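Side-chain contacts in cyanophycinase-like exopeptidase (actinobacterium SCGC AAA027-L06, PDB 6NQC), which probably hydrolyses peptide bonds as a serine-type exopeptidase of family S51, the family that includes the cyanophycinases: residues K239-K244 with E248-A253; A222-S227 with Q233-A238; A155-L160 with V184-H189; G24-V29 with G179-V184; I117-G122 with P135-I140. All coordinates share one frame; numbering follows the deposited sequence.

Interaction 1 (K239-K244 with E248-A253)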
# COMPACT_ATOMS: atom_id res chain seq x y z
N LYS A 239 9.23 6.36 12.93
CA LYS A 239 8.32 7.49 13.00
C LYS A 239 7.54 7.73 11.71
O LYS A 239 7.93 7.34 10.61
CB LYS A 239 9.07 8.77 13.37
CG LYS A 239 10.00 8.63 14.56
CD LYS A 239 10.67 9.98 14.89
CE LYS A 239 11.88 9.84 15.82
NZ LYS A 239 13.11 10.47 15.22
N VAL A 240 6.40 8.37 11.90
CA VAL A 240 5.63 8.99 10.83
C VAL A 240 5.77 10.49 11.01
O VAL A 240 5.56 11.02 12.11
CB VAL A 240 4.15 8.59 10.90
CG1 VAL A 240 3.33 9.44 9.93
CG2 VAL A 240 4.00 7.12 10.60
N HIS A 241 6.08 11.17 9.92
CA HIS A 241 6.31 12.61 9.91
C HIS A 241 5.19 13.32 9.19
O HIS A 241 4.89 13.02 8.02
CB HIS A 241 7.65 12.89 9.25
CG HIS A 241 8.74 12.01 9.75
ND1 HIS A 241 9.65 12.43 10.70
CD2 HIS A 241 9.05 10.73 9.47
CE1 HIS A 241 10.49 11.44 10.97
NE2 HIS A 241 10.15 10.40 10.23
N ILE A 242 4.55 14.25 9.89
CA ILE A 242 3.57 15.14 9.26
C ILE A 242 4.34 16.29 8.65
O ILE A 242 4.97 17.07 9.35
CB ILE A 242 2.54 15.63 10.28
CG1 ILE A 242 1.98 14.45 11.07
CG2 ILE A 242 1.43 16.42 9.58
CD1 ILE A 242 1.59 13.24 10.19
N LEU A 243 4.27 16.43 7.32
CA LEU A 243 5.14 17.37 6.63
C LEU A 243 4.44 18.62 6.11
O LEU A 243 5.02 19.70 6.18
CB LEU A 243 5.84 16.68 5.44
CG LEU A 243 6.65 15.44 5.80
CD1 LEU A 243 7.19 14.80 4.58
CD2 LEU A 243 7.77 15.79 6.76
N LYS A 244 3.23 18.48 5.58
CA LYS A 244 2.52 19.58 4.94
C LYS A 244 1.03 19.33 5.06
O LYS A 244 0.59 18.18 5.07
CB LYS A 244 2.92 19.71 3.46
CG LYS A 244 2.26 20.86 2.78
CD LYS A 244 2.94 21.20 1.47
CE LYS A 244 2.21 20.57 0.31
NZ LYS A 244 3.15 19.90 -0.59
N GLU A 248 3.69 20.51 11.48
CA GLU A 248 4.79 19.55 11.47
C GLU A 248 4.83 18.84 12.82
O GLU A 248 4.72 19.46 13.87
CB GLU A 248 6.12 20.25 11.18
CG GLU A 248 6.24 20.75 9.75
CD GLU A 248 7.51 21.59 9.49
OE1 GLU A 248 8.41 21.65 10.37
OE2 GLU A 248 7.61 22.17 8.39
N GLN A 249 4.99 17.53 12.78
CA GLN A 249 4.85 16.66 13.93
C GLN A 249 5.52 15.33 13.59
O GLN A 249 5.53 14.90 12.43
CB GLN A 249 3.34 16.43 14.24
CG GLN A 249 3.05 15.60 15.45
CD GLN A 249 1.56 15.38 15.65
OE1 GLN A 249 0.72 15.91 14.91
NE2 GLN A 249 1.22 14.59 16.64
N GLN A 250 6.07 14.67 14.60
CA GLN A 250 6.59 13.31 14.47
C GLN A 250 5.85 12.42 15.44
O GLN A 250 5.65 12.79 16.61
CB GLN A 250 8.11 13.25 14.70
CG GLN A 250 8.93 14.15 13.73
CD GLN A 250 8.82 15.65 14.10
OE1 GLN A 250 9.02 16.03 15.27
NE2 GLN A 250 8.51 16.50 13.10
N LEU A 251 5.38 11.28 14.95
CA LEU A 251 4.61 10.33 15.71
C LEU A 251 5.31 8.98 15.71
O LEU A 251 5.84 8.53 14.69
CB LEU A 251 3.21 10.15 15.09
CG LEU A 251 2.37 11.42 15.02
CD1 LEU A 251 2.65 12.20 13.76
CD2 LEU A 251 0.90 11.11 15.10
N THR A 252 5.25 8.31 16.87
CA THR A 252 5.78 6.97 17.02
C THR A 252 4.66 5.99 17.25
O THR A 252 3.47 6.36 17.35
CB THR A 252 6.78 6.92 18.20
OG1 THR A 252 6.11 7.29 19.42
CG2 THR A 252 7.95 7.85 17.93
N ALA A 253 5.06 4.72 17.39
CA ALA A 253 4.14 3.61 17.57
C ALA A 253 3.16 3.87 18.71
O ALA A 253 3.55 4.26 19.81
CB ALA A 253 4.91 2.30 17.84
O HOH W 1 7.67 16.73 10.44
O HOH W 2 7.62 19.92 6.66
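I242 lies beside Q249 and L251 of the returning strand, and its path from backbone to tip is a worked example of how a short antiparallel hairpin turns a ladder of amides into side-chain packing. The strands run at 159° to each other. V240 and L251 exchange two backbone hydrogen bonds, one of them V240 N to L251 O at 2.9 Å, while I242 N reaches Q249 O at 2.8 Å and the return bond from Q249 N to I242 O is weak. I242 CB lies 3.8 Å from Q249 O. With chi1 at -49°, CG1 stands beside the backbone N and meets L251 CD1 at 3.6 Å; the tip turns slightly away but stays close, I242 CD1 to L251 CD1 being 3.9 Å. The other face carries H241 and Q250. Here Q250 CG comes obliquely to H241 ND1 at 3.6 Å, the imidazole and amide planes being 39° apart. Q250 bends at chi2, and its NE2 gives a hydrogen bond to a water 2.8 Å away, which in turn donates to I242 O at 2.9 Å, a water-mediated link beside the weak direct bond. H241 NE2 is held by D218. In the fold this hairpin forms the outer part of a four-stranded mixed sheet: 240-244 pairs with strand 213-217, with a classic beta bulge where L243 and K244 both face L214, and I242 and L251 pack on I257 of strand 256-257.

Interaction 2 (A222-S227 with Q233-A238)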
# COMPACT_ATOMS: atom_id res chain seq x y z
N ALA A 222 4.57 1.89 9.80
CA ALA A 222 3.32 1.93 9.06
C ALA A 222 2.35 2.86 9.76
O ALA A 222 2.48 3.18 10.95
CB ALA A 222 2.70 0.52 8.88
N LEU A 223 1.37 3.30 8.99
CA LEU A 223 0.22 4.03 9.47
C LEU A 223 -1.02 3.28 8.98
O LEU A 223 -1.09 2.90 7.81
CB LEU A 223 0.23 5.46 8.93
CG LEU A 223 -0.71 6.48 9.57
CD1 LEU A 223 -0.24 6.79 10.99
CD2 LEU A 223 -0.75 7.73 8.71
N VAL A 224 -1.97 3.04 9.88
CA VAL A 224 -3.13 2.23 9.57
C VAL A 224 -4.38 2.95 10.02
O VAL A 224 -4.43 3.53 11.12
CB VAL A 224 -3.05 0.84 10.23
CG1 VAL A 224 -3.04 0.97 11.74
CG2 VAL A 224 -4.21 -0.02 9.78
N LYS A 225 -5.40 2.90 9.18
CA LYS A 225 -6.75 3.33 9.55
C LYS A 225 -7.57 2.05 9.63
O LYS A 225 -7.88 1.43 8.61
CB LYS A 225 -7.37 4.31 8.56
CG LYS A 225 -8.83 4.71 8.95
CD LYS A 225 -9.56 5.46 7.85
CE LYS A 225 -9.12 6.91 7.75
NZ LYS A 225 -9.86 7.66 6.64
N ARG A 226 -7.92 1.63 10.84
CA ARG A 226 -8.61 0.36 10.99
C ARG A 226 -10.07 0.44 10.56
O ARG A 226 -10.72 1.48 10.69
CB ARG A 226 -8.51 -0.12 12.44
CG ARG A 226 -7.12 -0.26 12.97
CD ARG A 226 -6.62 -1.64 12.79
NE ARG A 226 -5.24 -1.76 13.28
CZ ARG A 226 -4.42 -2.74 12.92
NH1 ARG A 226 -4.88 -3.69 12.11
NH2 ARG A 226 -3.16 -2.79 13.38
N SER A 227 -10.56 -0.66 9.98
CA SER A 227 -11.96 -0.80 9.64
C SER A 227 -12.83 -0.42 10.84
O SER A 227 -12.58 -0.86 11.96
CB SER A 227 -12.27 -2.23 9.23
OG SER A 227 -13.58 -2.29 8.69
N GLN A 233 -3.35 5.27 12.93
CA GLN A 233 -2.49 4.89 14.04
C GLN A 233 -1.16 4.38 13.52
O GLN A 233 -1.11 3.67 12.51
CB GLN A 233 -3.17 3.84 14.90
CG GLN A 233 -2.61 3.79 16.32
CD GLN A 233 -3.26 2.70 17.14
OE1 GLN A 233 -4.44 2.39 16.96
NE2 GLN A 233 -2.49 2.12 18.05
N VAL A 234 -0.10 4.78 14.20
CA VAL A 234 1.27 4.46 13.82
C VAL A 234 1.59 3.09 14.39
O VAL A 234 1.18 2.77 15.51
CB VAL A 234 2.26 5.51 14.37
CG1 VAL A 234 3.71 5.11 14.02
CG2 VAL A 234 1.94 6.88 13.88
N VAL A 235 2.31 2.29 13.61
CA VAL A 235 2.73 0.94 13.98
C VAL A 235 4.18 0.76 13.55
O VAL A 235 4.63 1.29 12.52
CB VAL A 235 1.82 -0.13 13.34
CG1 VAL A 235 2.33 -1.53 13.68
CG2 VAL A 235 0.36 0.03 13.77
N GLY A 236 4.92 -0.01 14.34
CA GLY A 236 6.24 -0.43 13.93
C GLY A 236 7.39 0.30 14.61
O GLY A 236 7.27 0.85 15.70
N ASP A 237 8.52 0.29 13.94
CA ASP A 237 9.81 0.54 14.57
C ASP A 237 10.21 2.00 14.65
O ASP A 237 10.98 2.35 15.56
CB ASP A 237 10.88 -0.25 13.81
CG ASP A 237 10.89 -1.75 14.19
OD1 ASP A 237 10.10 -2.16 15.06
OD2 ASP A 237 11.67 -2.51 13.58
N ALA A 238 9.73 2.89 13.77
CA ALA A 238 10.19 4.27 13.79
C ALA A 238 9.05 5.29 13.70
O ALA A 238 8.02 5.13 14.36
CB ALA A 238 11.22 4.49 12.67
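A222 to V224 and Q233 to V235 pair as twisted antiparallel strands, their directions 137° apart, through four hydrogen bonds that bracket the non-hydrogen-bonded pair L223 and V234. The bonds are short: A222 N to V235 O and V224 N to Q233 O both measure 2.8 Å, and Q233 N to V224 O measures 2.7 Å. Their donors lie off the carbonyl planes, most of all V235 N, which is tilted 33° from that of A222, in keeping with the strong twist. Each face of the ribbon then makes its own small hydrophobic patch. On the face of L223 and V234, the leucine CD1 leans across to the partner strand, touching V234 CG2 at 3.6 Å and resting equally near the backbone, with L223 CD1 3.6 Å from Q233 O. On the face of A222, V224 and V235, chi1 of V224 at 63° wedges CG1 between the backbone N and the carbonyl carbon, and from there V224 CG1 reaches Q233 O at 3.4 Å and V235 CG2 at 4.1 Å, the two valines meeting obliquely. V224 CG2, the other branch, lies over one face of the R226 guanidinium near its rim, while NH1 of that group forms a salt bridge with D48. Helix 39-51 covers this valine face, F41 touching A222, V224, R226 and V235. The hairpin continues the central sheet: L223 and K225 hydrogen-bond to strand 26-29, and the opposite face packs L223 on F259 and V234 on V240 and L251.

Interaction 3 (A155-L160 with V184-H189)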
# COMPACT_ATOMS: atom_id res chain seq x y z
N ALA A 155 6.54 1.82 -2.88
CA ALA A 155 5.81 2.16 -4.09
C ALA A 155 4.33 1.87 -3.94
O ALA A 155 3.49 2.58 -4.52
CB ALA A 155 6.35 1.39 -5.30
N GLY A 156 4.00 0.79 -3.22
CA GLY A 156 2.61 0.41 -3.06
C GLY A 156 1.80 1.39 -2.25
O GLY A 156 0.59 1.51 -2.43
N ALA A 157 2.45 2.08 -1.33
CA ALA A 157 1.81 3.16 -0.61
C ALA A 157 1.70 4.43 -1.47
O ALA A 157 0.70 5.15 -1.41
CB ALA A 157 2.57 3.44 0.67
N MET A 158 2.71 4.71 -2.29
CA MET A 158 2.70 5.95 -3.09
C MET A 158 1.54 5.96 -4.09
O MET A 158 0.95 7.01 -4.36
CB MET A 158 4.03 6.11 -3.83
CG MET A 158 5.23 6.29 -2.87
SD MET A 158 6.84 6.30 -3.68
CE MET A 158 6.68 7.79 -4.70
N VAL A 159 1.19 4.79 -4.63
CA VAL A 159 0.21 4.80 -5.71
C VAL A 159 -1.22 4.92 -5.19
O VAL A 159 -2.15 5.04 -5.99
CB VAL A 159 0.29 3.55 -6.60
CG1 VAL A 159 1.65 3.44 -7.28
CG2 VAL A 159 0.02 2.31 -5.76
N LEU A 160 -1.43 4.90 -3.88
CA LEU A 160 -2.78 5.03 -3.33
C LEU A 160 -3.30 6.48 -3.35
O LEU A 160 -4.51 6.68 -3.25
CB LEU A 160 -2.80 4.45 -1.90
CG LEU A 160 -2.33 3.00 -1.79
CD1 LEU A 160 -2.37 2.48 -0.38
CD2 LEU A 160 -3.12 2.13 -2.75
N VAL A 184 -4.25 12.67 1.16
CA VAL A 184 -3.00 12.33 1.80
C VAL A 184 -2.08 11.71 0.74
O VAL A 184 -2.54 10.96 -0.12
CB VAL A 184 -3.20 11.36 2.98
CG1 VAL A 184 -1.85 11.03 3.56
CG2 VAL A 184 -4.13 11.98 4.01
N ARG A 185 -0.82 12.07 0.80
CA ARG A 185 0.23 11.42 0.03
C ARG A 185 1.39 11.04 0.95
O ARG A 185 1.71 11.76 1.90
CB ARG A 185 0.71 12.32 -1.08
CG ARG A 185 1.90 11.76 -1.87
CD ARG A 185 2.14 12.64 -3.11
NE ARG A 185 2.79 13.93 -2.86
CZ ARG A 185 4.11 14.13 -2.73
NH1 ARG A 185 4.97 13.12 -2.75
NH2 ARG A 185 4.54 15.35 -2.52
N VAL A 186 2.07 9.95 0.59
CA VAL A 186 3.09 9.32 1.42
C VAL A 186 4.44 9.37 0.73
O VAL A 186 4.58 8.96 -0.44
CB VAL A 186 2.73 7.84 1.71
CG1 VAL A 186 3.94 7.08 2.30
CG2 VAL A 186 1.50 7.76 2.57
N ILE A 187 5.47 9.75 1.48
CA ILE A 187 6.85 9.53 1.12
C ILE A 187 7.36 8.35 1.96
O ILE A 187 7.45 8.49 3.19
CB ILE A 187 7.70 10.78 1.34
CG1 ILE A 187 7.14 11.91 0.48
CG2 ILE A 187 9.13 10.49 0.95
CD1 ILE A 187 7.68 13.29 0.80
N PRO A 188 7.66 7.21 1.36
CA PRO A 188 8.13 6.05 2.13
C PRO A 188 9.63 6.14 2.38
O PRO A 188 10.26 7.08 1.98
CB PRO A 188 7.80 4.88 1.21
CG PRO A 188 7.86 5.45 -0.20
CD PRO A 188 7.46 6.91 -0.08
N HIS A 189 10.18 5.10 3.04
CA HIS A 189 11.63 5.03 3.27
C HIS A 189 12.12 6.39 3.76
O HIS A 189 13.18 6.87 3.31
CB HIS A 189 12.40 4.68 1.99
CG HIS A 189 12.10 3.32 1.44
ND1 HIS A 189 12.71 2.17 1.90
CD2 HIS A 189 11.32 2.94 0.41
CE1 HIS A 189 12.26 1.14 1.21
NE2 HIS A 189 11.41 1.58 0.31
O HOH W 3 0.77 8.09 -1.28
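This is buried helix-to-strand packing near the centre of the molecule, where the short helix 155-158 meets the end of strand 184-187; M158 against P188 makes the closest side-chain contact, with A157 and V186 beside it. The side chains of M158 and P188 cross at about a right angle. M158 CG stands beside its backbone N (chi1 -64°) and from there touches P188 CD at 3.6 Å and V186 O at 3.7 Å; SD follows along the proline, M158 SD being 3.7 Å from P188 CG, before the chain bends at chi3. A157 adds a lighter contact, its CB 4.2 Å from V186 CG1. No direct hydrogen bond joins the segments, but one water bridges them, donating to A157 O at 2.9 Å and accepting from V186 N at 2.9 Å. The setting is consistent with a nucleophile elbow, G156 lying just past S154, and with a Ser-His-Glu triad: H189, next after P188, hydrogen-bonds E219 and, weakly, S154. Around the contact, P124 of helix 124-131 touches M158, V186 packs on L28 of strand 26-29, and strand 184-187 forms an edge of the four-stranded sheet beside 213-217.

Interaction 4 (G24-V29 with G179-V184)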
# COMPACT_ATOMS: atom_id res chain seq x y z
N GLY A 24 -12.72 -1.55 4.58
CA GLY A 24 -11.68 -2.32 5.21
C GLY A 24 -10.54 -1.46 5.74
O GLY A 24 -10.39 -0.26 5.45
N SER A 25 -9.69 -2.09 6.52
CA SER A 25 -8.51 -1.41 7.03
C SER A 25 -7.59 -1.03 5.88
O SER A 25 -7.46 -1.77 4.89
CB SER A 25 -7.74 -2.31 8.00
OG SER A 25 -8.57 -2.58 9.14
N LEU A 26 -6.92 0.10 6.03
CA LEU A 26 -6.01 0.65 5.03
C LEU A 26 -4.65 0.86 5.68
O LEU A 26 -4.52 1.66 6.62
CB LEU A 26 -6.55 1.97 4.48
CG LEU A 26 -5.84 2.51 3.23
CD1 LEU A 26 -5.84 1.51 2.12
CD2 LEU A 26 -6.60 3.76 2.81
N GLY A 27 -3.63 0.19 5.15
CA GLY A 27 -2.28 0.27 5.67
C GLY A 27 -1.32 0.95 4.70
O GLY A 27 -1.23 0.59 3.53
N LEU A 28 -0.59 1.92 5.23
CA LEU A 28 0.49 2.60 4.51
C LEU A 28 1.82 2.25 5.16
O LEU A 28 2.05 2.58 6.34
CB LEU A 28 0.27 4.12 4.53
CG LEU A 28 -1.16 4.58 4.25
CD1 LEU A 28 -1.32 6.06 4.48
CD2 LEU A 28 -1.52 4.20 2.83
N VAL A 29 2.70 1.56 4.43
CA VAL A 29 3.92 1.00 4.99
C VAL A 29 5.13 1.66 4.34
O VAL A 29 5.22 1.75 3.12
CB VAL A 29 3.96 -0.52 4.81
CG1 VAL A 29 5.18 -1.14 5.46
CG2 VAL A 29 2.67 -1.15 5.47
N GLY A 179 -5.88 6.96 -6.19
CA GLY A 179 -6.67 8.01 -5.60
C GLY A 179 -7.65 7.58 -4.52
O GLY A 179 -8.69 8.20 -4.36
N ILE A 180 -7.33 6.56 -3.74
CA ILE A 180 -8.23 6.17 -2.67
C ILE A 180 -7.95 6.81 -1.32
O ILE A 180 -8.82 6.75 -0.44
CB ILE A 180 -8.21 4.63 -2.52
CG1 ILE A 180 -6.82 4.15 -2.20
CG2 ILE A 180 -8.81 4.01 -3.78
CD1 ILE A 180 -6.84 2.80 -1.57
N ILE A 181 -6.76 7.34 -1.09
CA ILE A 181 -6.58 8.34 -0.05
C ILE A 181 -6.60 9.68 -0.78
O ILE A 181 -5.67 10.04 -1.52
CB ILE A 181 -5.32 8.11 0.77
CG1 ILE A 181 -4.08 7.91 -0.09
CG2 ILE A 181 -5.47 6.84 1.61
CD1 ILE A 181 -2.85 7.70 0.71
N GLU A 182 -7.71 10.40 -0.66
CA GLU A 182 -7.90 11.54 -1.55
C GLU A 182 -7.06 12.73 -1.14
O GLU A 182 -6.67 13.54 -2.01
CB GLU A 182 -9.39 11.92 -1.59
CG GLU A 182 -10.13 11.40 -2.83
CD GLU A 182 -11.65 11.60 -2.78
OE1 GLU A 182 -12.10 12.64 -2.22
OE2 GLU A 182 -12.38 10.72 -3.30
N ASN A 183 -6.80 12.90 0.16
CA ASN A 183 -6.15 14.11 0.64
C ASN A 183 -4.81 13.86 1.31
O ASN A 183 -4.27 14.77 1.95
CB ASN A 183 -7.08 14.85 1.61
CG ASN A 183 -7.30 14.11 2.90
OD1 ASN A 183 -7.36 12.89 2.93
ND2 ASN A 183 -7.42 14.86 3.98
N VAL A 184 -4.25 12.67 1.16
CA VAL A 184 -3.00 12.33 1.80
C VAL A 184 -2.08 11.71 0.74
O VAL A 184 -2.54 10.96 -0.12
CB VAL A 184 -3.20 11.36 2.98
CG1 VAL A 184 -1.85 11.03 3.56
CG2 VAL A 184 -4.13 11.98 4.01
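L26 and I181 meet more tightly than ordinary van der Waals packing, L26 CD2 standing 3.5 Å from I181 CG2, although their CA atoms remain 9.2 Å apart. The distance is bridged by branching. In L26 a chi1 of -168° carries CG out toward the loop, and the fork there lets each methyl meet a different isoleucine: CD2 goes to I181, and L26 CD1 meets I180 CD1 at 4.0 Å. Both pairs cross obliquely. I181 takes an unusual rotamer, chi1 50°, with CG1 squeezed between the backbone N and the carbonyl carbon; CG2 is then against L26 and CD1 on the side of L28. There the packing slackens, L28 CD2 lying 4.3 Å from I181 CD1. Strand 26-29 is an inner strand of the mixed central sheet, with parallel strand 149-153 on one flank and antiparallel 221-225 on the other, and the irregular 179-183 segment packs against its side chains just before strand 184-187. No hydrogen bond spans the two segments, so the loop is joined to the strand here by aliphatic contact. I181 is buried and also touches S161. The solvent side begins at I180, which is partly exposed although W137, Y141 and W144 of helix 135-145 border it; E182 is exposed, and after it comes N183, whose ND2 hydrogen-bonds O of F259, the C-terminal residue.

Interaction 5 (I117-G122 with P135-I140)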
# COMPACT_ATOMS: atom_id res chain seq x y z
N ILE A 117 -5.31 -7.57 0.78
CA ILE A 117 -4.65 -7.38 -0.51
C ILE A 117 -3.48 -6.45 -0.26
O ILE A 117 -3.66 -5.40 0.37
CB ILE A 117 -5.63 -6.84 -1.56
CG1 ILE A 117 -6.77 -7.84 -1.76
CG2 ILE A 117 -4.93 -6.56 -2.85
CD1 ILE A 117 -7.91 -7.25 -2.59
N TYR A 118 -2.27 -6.87 -0.67
CA TYR A 118 -1.02 -6.17 -0.37
C TYR A 118 -0.29 -5.82 -1.66
O TYR A 118 -0.02 -6.71 -2.46
CB TYR A 118 -0.13 -7.05 0.52
CG TYR A 118 0.85 -6.29 1.36
CD1 TYR A 118 2.00 -5.75 0.78
CD2 TYR A 118 0.63 -6.07 2.72
CE1 TYR A 118 2.90 -5.04 1.53
CE2 TYR A 118 1.53 -5.34 3.47
CZ TYR A 118 2.68 -4.83 2.85
OH TYR A 118 3.61 -4.10 3.55
N PHE A 119 0.01 -4.52 -1.87
CA PHE A 119 0.90 -4.10 -2.95
C PHE A 119 2.32 -4.03 -2.40
O PHE A 119 2.61 -3.19 -1.55
CB PHE A 119 0.52 -2.73 -3.52
CG PHE A 119 -0.80 -2.71 -4.21
CD1 PHE A 119 -1.02 -3.47 -5.34
CD2 PHE A 119 -1.82 -1.90 -3.75
CE1 PHE A 119 -2.26 -3.43 -6.00
CE2 PHE A 119 -3.05 -1.87 -4.38
CZ PHE A 119 -3.28 -2.65 -5.51
N SER A 120 3.22 -4.89 -2.88
CA SER A 120 4.62 -4.79 -2.46
C SER A 120 5.36 -3.74 -3.31
O SER A 120 4.80 -3.12 -4.23
CB SER A 120 5.30 -6.14 -2.52
OG SER A 120 5.07 -6.79 -3.76
N GLY A 121 6.62 -3.53 -2.96
CA GLY A 121 7.40 -2.43 -3.48
C GLY A 121 7.96 -2.67 -4.89
O GLY A 121 7.86 -3.76 -5.47
N GLY A 122 8.53 -1.61 -5.44
CA GLY A 122 9.06 -1.57 -6.77
C GLY A 122 8.96 -0.17 -7.36
O GLY A 122 9.35 0.82 -6.74
N PRO A 135 -9.94 -3.89 -14.75
CA PRO A 135 -10.90 -4.70 -14.01
C PRO A 135 -10.32 -5.23 -12.71
O PRO A 135 -11.02 -5.31 -11.71
CB PRO A 135 -11.26 -5.82 -15.00
CG PRO A 135 -10.33 -5.73 -16.13
CD PRO A 135 -9.75 -4.36 -16.15
N LEU A 136 -9.03 -5.55 -12.69
CA LEU A 136 -8.41 -6.04 -11.45
C LEU A 136 -8.44 -4.98 -10.35
O LEU A 136 -8.78 -5.26 -9.19
CB LEU A 136 -6.97 -6.48 -11.73
CG LEU A 136 -6.28 -7.08 -10.50
CD1 LEU A 136 -6.74 -8.51 -10.33
CD2 LEU A 136 -4.79 -7.01 -10.63
N TRP A 137 -8.11 -3.74 -10.70
CA TRP A 137 -8.17 -2.67 -9.71
C TRP A 137 -9.61 -2.48 -9.21
O TRP A 137 -9.84 -2.29 -8.03
CB TRP A 137 -7.61 -1.35 -10.29
CG TRP A 137 -8.04 -0.28 -9.39
CD1 TRP A 137 -9.02 0.65 -9.61
CD2 TRP A 137 -7.59 -0.08 -8.05
NE1 TRP A 137 -9.20 1.41 -8.47
CE2 TRP A 137 -8.32 0.99 -7.51
CE3 TRP A 137 -6.65 -0.72 -7.25
CZ2 TRP A 137 -8.14 1.44 -6.20
CZ3 TRP A 137 -6.46 -0.27 -5.96
CH2 TRP A 137 -7.20 0.80 -5.45
N GLN A 138 -10.59 -2.52 -10.12
CA GLN A 138 -11.97 -2.35 -9.68
C GLN A 138 -12.35 -3.46 -8.70
O GLN A 138 -13.02 -3.21 -7.69
CB GLN A 138 -12.90 -2.31 -10.89
CG GLN A 138 -14.30 -1.80 -10.60
CD GLN A 138 -14.30 -0.47 -9.89
OE1 GLN A 138 -13.38 0.34 -10.05
NE2 GLN A 138 -15.31 -0.24 -9.05
N GLY A 139 -11.93 -4.70 -8.96
CA GLY A 139 -12.11 -5.78 -7.99
C GLY A 139 -11.47 -5.50 -6.64
O GLY A 139 -12.09 -5.71 -5.58
N ILE A 140 -10.21 -5.07 -6.64
CA ILE A 140 -9.53 -4.74 -5.39
C ILE A 140 -10.27 -3.64 -4.64
O ILE A 140 -10.45 -3.71 -3.42
CB ILE A 140 -8.07 -4.33 -5.69
CG1 ILE A 140 -7.33 -5.49 -6.33
CG2 ILE A 140 -7.38 -3.83 -4.40
CD1 ILE A 140 -6.03 -5.11 -6.99
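F119 and W137 meet rim to rim: each ring lies at the other's edge and close to its plane, F119 CZ being 4.0 Å from W137 CZ3 and F119 CE2 4.1 Å from the same W137 CZ3. Neither offers its face to the other, and the two side chains cross at about a right angle. The indole instead stacks with F178, while the phenyl ring receives I140 CD1 obliquely, 4.0 Å from F119 CZ. W137 leaves the helix with CG anti to its backbone N (chi1 165°), and with chi2 at -106° the indole turns CZ3 to the strand. The segments belong to a beta-alpha-beta crossover, in which strand 116-119 leads through helices 124-131 and 135-145 to strand 149-153, its parallel neighbour in the central sheet. The axis of 135-140 passes 11.5 Å from that of 117-119, their directions 127° apart, with large side chains filling the interval. I140 does most of that from the helix side. Its CD1 branch is taken up by F119, while I140 CG2 lies against I117, 3.9 Å from I117 CD1 and 4.0 Å from I117 CG2. Both isoleucines also touch L150 of strand 149-153 and I61 of strand 57-61, and at the other end of the strand F119 CB packs against G156 of the putative nucleophile elbow.

In the fold
Read from the N terminus, strand 26-29 opens interaction 4, which waits some 150 residues for its partner loop. Inside that long loop, interaction 5 closes locally, seating helix 135-145 on the central sheet. Helix 155-158 then opens interaction 3 before 179-184 closes interaction 4, so the two cross; they share V184, and strand 184-187 completes interaction 3. The 179-184 loop also touches helix 135-145, linking interactions 4 and 5. Two hairpins follow in series. Interaction 2 extends the central sheet beside strand 26-29, to which it is hydrogen-bonded, and interaction 1 continues the four-stranded sheet, packing on interaction 2 through strand 232-236 and reaching interaction 3 through L243 and I187.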